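Local structure of phosphatidylinositide phosphatase SAC2 (Homo sapiens, 4XUU) at residues A[34-39]-A[88-93]. The protein dephosphorylates phosphatidylinositol 4-phosphate at the inositol 4-position in endocytic recycling, with its homodimerising, pleckstrin-homology-like hSac2 domain as the piece described here. Numbering follows the deposited sequence.
Sequences DCDPSL and PEPTLF
Two loops at the surface of the hSac2 domain, one after strand 26-34 and the other after strand 81-88, meet where Cys35 faces Glu89 and Pro90, in a small contact that hides 195 Å² in total. The SG of Cys35 stands 4.0 Å from the CB of Glu89 and 4.3 Å from the CD of Pro90, so the sulfur lies against the start of one side chain and a ring carbon of the next. It reaches that place because SG is anti to the backbone N (chi1 168°), and a disulfide to Cys100 fixes it there. Cys100 belongs to strand 99-107, which lies between strands 110-119 and 81-88 in the sheet; the covalent link therefore ties the loop residue that follows strand 26-34 to a strand two places away from that strand, across 110-119. Such a sheet is consistent with the pleckstrin-homology-like fold of this family.

One residue further on, Asp36 crosses the Pro90 ring at about a right angle, OD1 lying 3.9 Å from CG of Pro90. This approach is made by a carboxylate oxygen to a ring carbon, with no hydrogen bond between 34-39 and 88-93. The other oxygen, OD2, is held by a salt bridge to Arg102 and a hydrogen bond to Thr116, which should limit rotation of the carboxylate. Pro90 itself is the centre of an inverse gamma turn, closed by a weak hydrogen bond from Thr91 N to Glu89 O at 2.9 Å. The Glu89 carboxylate turns to its own loop, where OE1 accepts a hydrogen bond from Lys97 N. Farther out, CG of the Pro37 ring meets CD1 of Leu92 at 4.2 Å, an apolar touch between two exposed residues.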
ATOM      1  N   ASP A  34      -2.216  21.718  -8.123  1.00 51.17           N
ATOM      2  CA  ASP A  34      -1.867  21.431  -9.513  1.00 53.82           C
ATOM      3  C   ASP A  34      -0.378  21.110  -9.611  1.00 57.94           C
ATOM      4  O   ASP A  34       0.461  21.877  -9.146  1.00 61.42           O
ATOM      5  CB  ASP A  34      -2.220  22.635 -10.394  1.00 56.62           C
ATOM      6  CG  ASP A  34      -2.013  22.375 -11.886  1.00 58.75           C
ATOM      7  OD1 ASP A  34      -1.964  21.207 -12.321  1.00 57.40           O
ATOM      8  OD2 ASP A  34      -1.915  23.363 -12.640  1.00 63.08           O
ATOM      9  N   CYS A  35      -0.067  19.969 -10.214  1.00 58.99           N
ATOM     10  CA  CYS A  35       1.301  19.454 -10.257  1.00 63.71           C
ATOM     11  C   CYS A  35       2.022  19.735 -11.581  1.00 69.07           C
ATOM     12  O   CYS A  35       3.251  19.826 -11.608  1.00 73.63           O
ATOM     13  CB  CYS A  35       1.319  17.955  -9.925  1.00 61.40           C
ATOM     14  SG  CYS A  35       2.881  17.121 -10.280  1.00 67.25           S
ATOM     15  N   ASP A  36       1.266  19.872 -12.668  1.00 70.26           N
ATOM     16  CA  ASP A  36       1.847  20.172 -13.981  1.00 76.55           C
ATOM     17  C   ASP A  36       2.312  21.624 -14.120  1.00 81.87           C
ATOM     18  O   ASP A  36       1.652  22.536 -13.611  1.00 80.73           O
ATOM     19  CB  ASP A  36       0.870  19.822 -15.107  1.00 76.02           C
ATOM     20  CG  ASP A  36       1.176  18.476 -15.753  1.00 77.49           C
ATOM     21  OD1 ASP A  36       2.342  18.242 -16.147  1.00 81.98           O
ATOM     22  OD2 ASP A  36       0.242  17.657 -15.884  1.00 74.89           O
ATOM     23  N   PRO A  37       3.454  21.841 -14.805  1.00 88.65           N
ATOM     24  CA  PRO A  37       3.924  23.203 -15.076  1.00 94.98           C
ATOM     25  C   PRO A  37       2.912  23.978 -15.917  1.00 96.68           C
ATOM     26  O   PRO A  37       2.589  23.569 -17.035  1.00 98.06           O
ATOM     27  CB  PRO A  37       5.224  22.983 -15.862  1.00101.26           C
ATOM     28  CG  PRO A  37       5.668  21.610 -15.492  1.00 98.53           C
ATOM     29  CD  PRO A  37       4.406  20.826 -15.297  1.00 91.27           C
ATOM     30  N   SER A  38       2.404  25.075 -15.357  1.00 97.53           N
ATOM     31  CA  SER A  38       1.422  25.919 -16.032  1.00 99.83           C
ATOM     32  C   SER A  38       2.135  27.064 -16.750  1.00108.63           C
ATOM     33  O   SER A  38       3.171  27.546 -16.283  1.00112.49           O
ATOM     34  CB  SER A  38       0.390  26.447 -15.031  1.00 95.99           C
ATOM     35  OG  SER A  38      -0.835  26.757 -15.673  1.00 95.85           O
ATOM     36  N   LEU A  39       1.568  27.498 -17.874  1.00112.70           N
ATOM     37  CA  LEU A  39       2.295  28.347 -18.827  1.00122.21           C
ATOM     38  C   LEU A  39       1.821  29.811 -18.903  1.00127.35           C
ATOM     39  O   LEU A  39       1.849  30.424 -19.976  1.00134.57           O
ATOM     40  CB  LEU A  39       2.288  27.696 -20.226  1.00125.38           C
ATOM     41  CG  LEU A  39       2.661  26.203 -20.326  1.00122.04           C
ATOM     42  CD1 LEU A  39       1.918  25.547 -21.518  1.00123.34           C
ATOM     43  CD2 LEU A  39       4.201  26.013 -20.443  1.00127.44           C
ATOM     44  N   PRO A  88       6.517   9.692  -9.755  1.00 59.32           N
ATOM     45  CA  PRO A  88       7.287  10.914  -9.530  1.00 62.63           C
ATOM     46  C   PRO A  88       6.900  12.023 -10.505  1.00 63.17           C
ATOM     47  O   PRO A  88       6.630  11.750 -11.679  1.00 62.90           O
ATOM     48  CB  PRO A  88       8.731  10.467  -9.778  1.00 67.01           C
ATOM     49  CG  PRO A  88       8.719   9.005  -9.532  1.00 65.79           C
ATOM     50  CD  PRO A  88       7.394   8.539 -10.030  1.00 61.61           C
ATOM     51  N   GLU A  89       6.873  13.255 -10.005  1.00 64.62           N
ATOM     52  CA  GLU A  89       6.514  14.436 -10.799  1.00 66.02           C
ATOM     53  C   GLU A  89       7.333  14.584 -12.087  1.00 70.32           C
ATOM     54  O   GLU A  89       8.540  14.318 -12.094  1.00 74.09           O
ATOM     55  CB  GLU A  89       6.621  15.718  -9.959  1.00 67.77           C
ATOM     56  CG  GLU A  89       7.917  15.862  -9.172  1.00 72.42           C
ATOM     57  CD  GLU A  89       8.332  17.307  -8.958  1.00 77.26           C
ATOM     58  OE1 GLU A  89       9.398  17.529  -8.342  1.00 81.71           O
ATOM     59  OE2 GLU A  89       7.612  18.222  -9.413  1.00 76.60           O
ATOM     60  N   PRO A  90       6.668  14.998 -13.184  1.00 70.29           N
ATOM     61  CA  PRO A  90       7.356  15.250 -14.452  1.00 74.92           C
ATOM     62  C   PRO A  90       8.184  16.538 -14.422  1.00 80.33           C
ATOM     63  O   PRO A  90       7.749  17.571 -14.942  1.00 81.40           O
ATOM     64  CB  PRO A  90       6.202  15.366 -15.459  1.00 72.73           C
ATOM     65  CG  PRO A  90       5.028  15.798 -14.649  1.00 68.18           C
ATOM     66  CD  PRO A  90       5.202  15.127 -13.316  1.00 66.00           C
ATOM     67  N   THR A  91       9.368  16.473 -13.815  1.00 84.37           N
ATOM     68  CA  THR A  91      10.264  17.628 -13.758  1.00 90.66           C
ATOM     69  C   THR A  91      10.984  17.829 -15.082  1.00 96.17           C
ATOM     70  O   THR A  91      11.404  16.865 -15.728  1.00 97.15           O
ATOM     71  CB  THR A  91      11.314  17.514 -12.633  1.00 93.69           C
ATOM     72  OG1 THR A  91      11.815  16.173 -12.567  1.00 93.21           O
ATOM     73  CG2 THR A  91      10.708  17.899 -11.300  1.00 90.93           C
ATOM     74  N   LEU A  92      11.129  19.090 -15.476  1.00100.53           N
ATOM     75  CA  LEU A  92      11.783  19.429 -16.734  1.00106.63           C
ATOM     76  C   LEU A  92      13.305  19.269 -16.655  1.00113.35           C
ATOM     77  O   LEU A  92      13.976  19.174 -17.686  1.00118.24           O
ATOM     78  CB  LEU A  92      11.372  20.835 -17.189  1.00109.20           C
ATOM     79  CG  LEU A  92       9.872  20.994 -17.490  1.00103.80           C
ATOM     80  CD1 LEU A  92       9.394  22.426 -17.293  1.00105.41           C
ATOM     81  CD2 LEU A  92       9.523  20.493 -18.890  1.00104.22           C
ATOM     82  N   PHE A  93      13.834  19.231 -15.431  1.00114.15           N
ATOM     83  CA  PHE A  93      15.237  18.877 -15.181  1.00120.20           C
ATOM     84  C   PHE A  93      15.448  18.442 -13.725  1.00118.47           C
ATOM     85  O   PHE A  93      14.711  18.867 -12.829  1.00115.00           O
ATOM     86  CB  PHE A  93      16.178  20.042 -15.536  1.00128.77           C
ATOM     87  CG  PHE A  93      16.836  20.683 -14.344  1.00132.96           C
ATOM     88  CD1 PHE A  93      16.186  21.679 -13.626  1.00131.79           C
ATOM     89  CD2 PHE A  93      18.109  20.283 -13.939  1.00138.75           C
ATOM     90  CE1 PHE A  93      16.793  22.265 -12.519  1.00136.22           C
ATOM     91  CE2 PHE A  93      18.718  20.857 -12.831  1.00142.94           C
ATOM     92  CZ  PHE A  93      18.063  21.853 -12.123  1.00141.87           C
TER